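Local coordinates for protein putative thioesterase yhdA (Lactococcus lactis subsp. lactis, PDB 3GEK) that belongs to the PaaI family of hotdog-fold thioesterases and probably hydrolyses acyl-CoA thioesters, possibly 1,4-dihydroxy-2-naphthoyl-CoA, at residues L53-S64 and S122-L130. The protein carries 7 engineered substitutions. Sequence-based numbering, arbitrary orientation.
Sequences LALAEITAGMAS and SQITVVNAL
N128 turns CG anti to its own carbonyl carbon (chi1 -72°), and S64 places OG in the same way, which brings the asparagine amide and the serine hydroxyl together between helix and strand. The amide nitrogen ND2 of N128 donates to OG of S64 at 3.0 Å, with an N-H...O angle of 157°, and the hydroxyl oxygen lies almost in the amide plane. On the other branch of the amide, a water donates both to OD1 of N128 and to the backbone O of E57, so the two ends of the amide are tied to the helix about two turns apart and its rotation is fixed. Replacing N128 by an alanine would probably leave this water with one acceptor fewer, cost S64 its amide donor and open a gap beside A60.

Farther back along the strand the contact is apolar. V126 sets CG1 against CB of A60 at 3.9 Å, while CG2 lies near the carbonyl of A56. I124 straddles A56, with CG2 3.6 Å and CD1 3.7 Å from the alanine CB; the same CD1 reaches CD1 of L53, the two side chains crossing at about a right angle. The small side chains of A56 and A60, whose CB atoms face the strand, let the helix settle 8.8 Å from it, axis to axis, at a crossing angle of -44°.

This is the central helix of a hotdog fold lying on its curled antiparallel sheet. OE1 of E57 is hydrogen-bonded to NE2 of H83 of the second subunit. S64 is also hydrogen-bonded to H107 and W109 of strand 106-115, which pairs with strand 120-131 along one edge, while strand 73-83 pairs along the other.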
loop_
_atom_site.group_PDB
_atom_site.type_symbol
_atom_site.label_atom_id
_atom_site.label_comp_id
_atom_site.label_asym_id
_atom_site.label_seq_id
_atom_site.Cartn_x
_atom_site.Cartn_y
_atom_site.Cartn_z
ATOM N N LEU A 53 9.258 8.464 5.635
ATOM C CA LEU A 53 9.123 7.856 4.311
ATOM C C LEU A 53 10.446 7.874 3.569
ATOM O O LEU A 53 10.873 6.850 3.034
ATOM C CB LEU A 53 8.084 8.604 3.477
ATOM C CG LEU A 53 6.615 8.195 3.468
ATOM C CD1 LEU A 53 6.170 7.555 4.778
ATOM C CD2 LEU A 53 5.781 9.443 3.143
ATOM N N ALA A 54 11.082 9.045 3.541
ATOM C CA ALA A 54 12.363 9.219 2.883
ATOM C C ALA A 54 13.446 8.352 3.531
ATOM O O ALA A 54 14.260 7.754 2.829
ATOM C CB ALA A 54 12.766 10.679 2.893
ATOM N N LEU A 55 13.443 8.278 4.862
ATOM C CA LEU A 55 14.380 7.423 5.595
ATOM C C LEU A 55 14.242 5.962 5.158
ATOM O O LEU A 55 15.244 5.269 4.960
ATOM C CB LEU A 55 14.154 7.547 7.111
ATOM C CG LEU A 55 14.795 6.545 8.081
ATOM C CD1 LEU A 55 16.300 6.621 8.045
ATOM C CD2 LEU A 55 14.303 6.762 9.511
ATOM N N ALA A 56 13.000 5.504 5.019
ATOM C CA ALA A 56 12.720 4.121 4.633
ATOM C C ALA A 56 13.184 3.811 3.222
ATOM O O ALA A 56 13.822 2.789 2.998
ATOM C CB ALA A 56 11.252 3.823 4.764
ATOM N N GLU A 57 12.851 4.686 2.274
ATOM C CA GLU A 57 13.225 4.485 0.872
ATOM C C GLU A 57 14.747 4.536 0.686
ATOM O O GLU A 57 15.314 3.742 -0.072
ATOM C CB GLU A 57 12.499 5.481 -0.052
ATOM C CG GLU A 57 12.622 5.135 -1.545
ATOM C CD GLU A 57 11.654 5.883 -2.459
ATOM O OE1 GLU A 57 10.491 6.095 -2.067
ATOM O OE2 GLU A 57 12.057 6.229 -3.603
ATOM N N ILE A 58 15.401 5.449 1.408
ATOM C CA ILE A 58 16.849 5.644 1.299
ATOM C C ILE A 58 17.661 4.499 1.917
ATOM O O ILE A 58 18.626 4.030 1.306
ATOM C CB ILE A 58 17.297 7.023 1.868
ATOM C CG1 ILE A 58 16.769 8.150 0.971
ATOM C CG2 ILE A 58 18.827 7.113 1.976
ATOM C CD1 ILE A 58 16.822 9.529 1.602
ATOM N N THR A 59 17.272 4.056 3.115
ATOM C CA THR A 59 17.957 2.947 3.786
ATOM C C THR A 59 17.728 1.605 3.083
ATOM O O THR A 59 18.631 0.769 3.026
ATOM C CB THR A 59 17.563 2.825 5.275
ATOM O OG1 THR A 59 16.135 2.743 5.395
ATOM C CG2 THR A 59 18.092 4.019 6.087
ATOM N N ALA A 60 16.519 1.403 2.558
ATOM C CA ALA A 60 16.203 0.202 1.782
ATOM C C ALA A 60 17.087 0.136 0.539
ATOM O O ALA A 60 17.641 -0.916 0.221
ATOM C CB ALA A 60 14.728 0.177 1.394
ATOM N N GLY A 61 17.221 1.273 -0.144
ATOM C CA GLY A 61 18.085 1.398 -1.313
ATOM C C GLY A 61 19.551 1.153 -1.000
ATOM O O GLY A 61 20.256 0.517 -1.784
HETATM N N MSE A 62 20.003 1.660 0.129
HETATM C CA MSE A 62 21.383 1.457 0.581
HETATM C C MSE A 62 21.641 -0.018 0.900
HETATM O O MSE A 62 22.664 -0.567 0.508
HETATM C CB MSE A 62 21.685 2.312 1.814
HETATM C CG MSE A 62 21.621 3.820 1.602
HETATM SE SE MSE A 62 21.900 4.803 3.276
HETATM C CE MSE A 62 23.820 4.504 3.435
ATOM N N ALA A 63 20.709 -0.633 1.602
ATOM C CA ALA A 63 20.767 -2.053 1.960
ATOM C C ALA A 63 20.769 -2.960 0.732
ATOM O O ALA A 63 21.587 -3.878 0.643
ATOM C CB ALA A 63 19.607 -2.416 2.889
ATOM N N SER A 64 19.860 -2.694 -0.207
ATOM C CA SER A 64 19.780 -3.447 -1.460
ATOM C C SER A 64 21.082 -3.372 -2.256
ATOM O O SER A 64 21.581 -4.395 -2.724
ATOM C CB SER A 64 18.610 -2.961 -2.317
ATOM O OG SER A 64 17.374 -3.482 -1.859
ATOM N N SER A 122 6.179 4.018 12.801
ATOM C CA SER A 122 5.683 3.770 11.452
ATOM C C SER A 122 6.124 2.403 10.943
ATOM O O SER A 122 7.258 1.987 11.155
ATOM C CB SER A 122 6.165 4.860 10.489
ATOM O OG SER A 122 5.770 6.148 10.937
ATOM N N GLN A 123 5.205 1.703 10.290
ATOM C CA GLN A 123 5.498 0.446 9.611
ATOM C C GLN A 123 5.489 0.736 8.111
ATOM O O GLN A 123 4.549 1.343 7.592
ATOM C CB GLN A 123 4.441 -0.598 9.965
ATOM C CG GLN A 123 4.501 -1.879 9.132
ATOM C CD GLN A 123 5.280 -2.998 9.802
ATOM O OE1 GLN A 123 5.795 -2.846 10.914
ATOM N NE2 GLN A 123 5.352 -4.142 9.132
ATOM N N ILE A 124 6.546 0.319 7.422
ATOM C CA ILE A 124 6.751 0.694 6.028
ATOM C C ILE A 124 7.265 -0.495 5.227
ATOM O O ILE A 124 8.159 -1.226 5.680
ATOM C CB ILE A 124 7.743 1.885 5.904
ATOM C CG1 ILE A 124 7.245 3.087 6.721
ATOM C CG2 ILE A 124 7.992 2.248 4.430
ATOM C CD1 ILE A 124 8.057 4.357 6.571
ATOM N N THR A 125 6.675 -0.698 4.051
ATOM C CA THR A 125 7.163 -1.690 3.099
ATOM C C THR A 125 7.690 -0.975 1.860
ATOM O O THR A 125 7.025 -0.088 1.316
ATOM C CB THR A 125 6.059 -2.702 2.704
ATOM O OG1 THR A 125 5.616 -3.397 3.874
ATOM C CG2 THR A 125 6.599 -3.732 1.713
ATOM N N VAL A 126 8.895 -1.347 1.443
ATOM C CA VAL A 126 9.514 -0.774 0.251
ATOM C C VAL A 126 9.824 -1.868 -0.760
ATOM O O VAL A 126 10.463 -2.876 -0.423
ATOM C CB VAL A 126 10.836 -0.012 0.588
ATOM C CG1 VAL A 126 11.474 0.533 -0.676
ATOM C CG2 VAL A 126 10.583 1.113 1.584
ATOM N N VAL A 127 9.371 -1.668 -1.993
ATOM C CA VAL A 127 9.770 -2.519 -3.103
ATOM C C VAL A 127 10.799 -1.762 -3.947
ATOM O O VAL A 127 10.525 -0.657 -4.417
ATOM C CB VAL A 127 8.565 -2.936 -3.994
ATOM C CG1 VAL A 127 9.013 -3.870 -5.101
ATOM C CG2 VAL A 127 7.461 -3.571 -3.158
ATOM N N ASN A 128 11.981 -2.354 -4.108
ATOM C CA ASN A 128 13.021 -1.803 -4.964
ATOM C C ASN A 128 13.079 -2.549 -6.301
ATOM O O ASN A 128 12.923 -3.771 -6.349
ATOM C CB ASN A 128 14.393 -1.893 -4.278
ATOM C CG ASN A 128 14.561 -0.899 -3.127
ATOM O OD1 ASN A 128 13.937 0.167 -3.096
ATOM N ND2 ASN A 128 15.428 -1.245 -2.181
ATOM N N ALA A 129 13.306 -1.811 -7.383
ATOM C CA ALA A 129 13.621 -2.423 -8.669
ATOM C C ALA A 129 15.125 -2.617 -8.756
ATOM O O ALA A 129 15.895 -1.743 -8.349
ATOM C CB ALA A 129 13.120 -1.562 -9.827
ATOM N N LEU A 130 15.535 -3.772 -9.269
ATOM C CA LEU A 130 16.948 -4.122 -9.380
ATOM C C LEU A 130 17.436 -3.943 -10.816
ATOM O O LEU A 130 16.976 -4.640 -11.724
ATOM C CB LEU A 130 17.171 -5.565 -8.912
ATOM C CG LEU A 130 17.521 -5.896 -7.453
ATOM C CD1 LEU A 130 16.937 -4.933 -6.425
ATOM C CD2 LEU A 130 17.134 -7.336 -7.135
HETATM O O HOH W 1 14.781 2.526 -2.251
#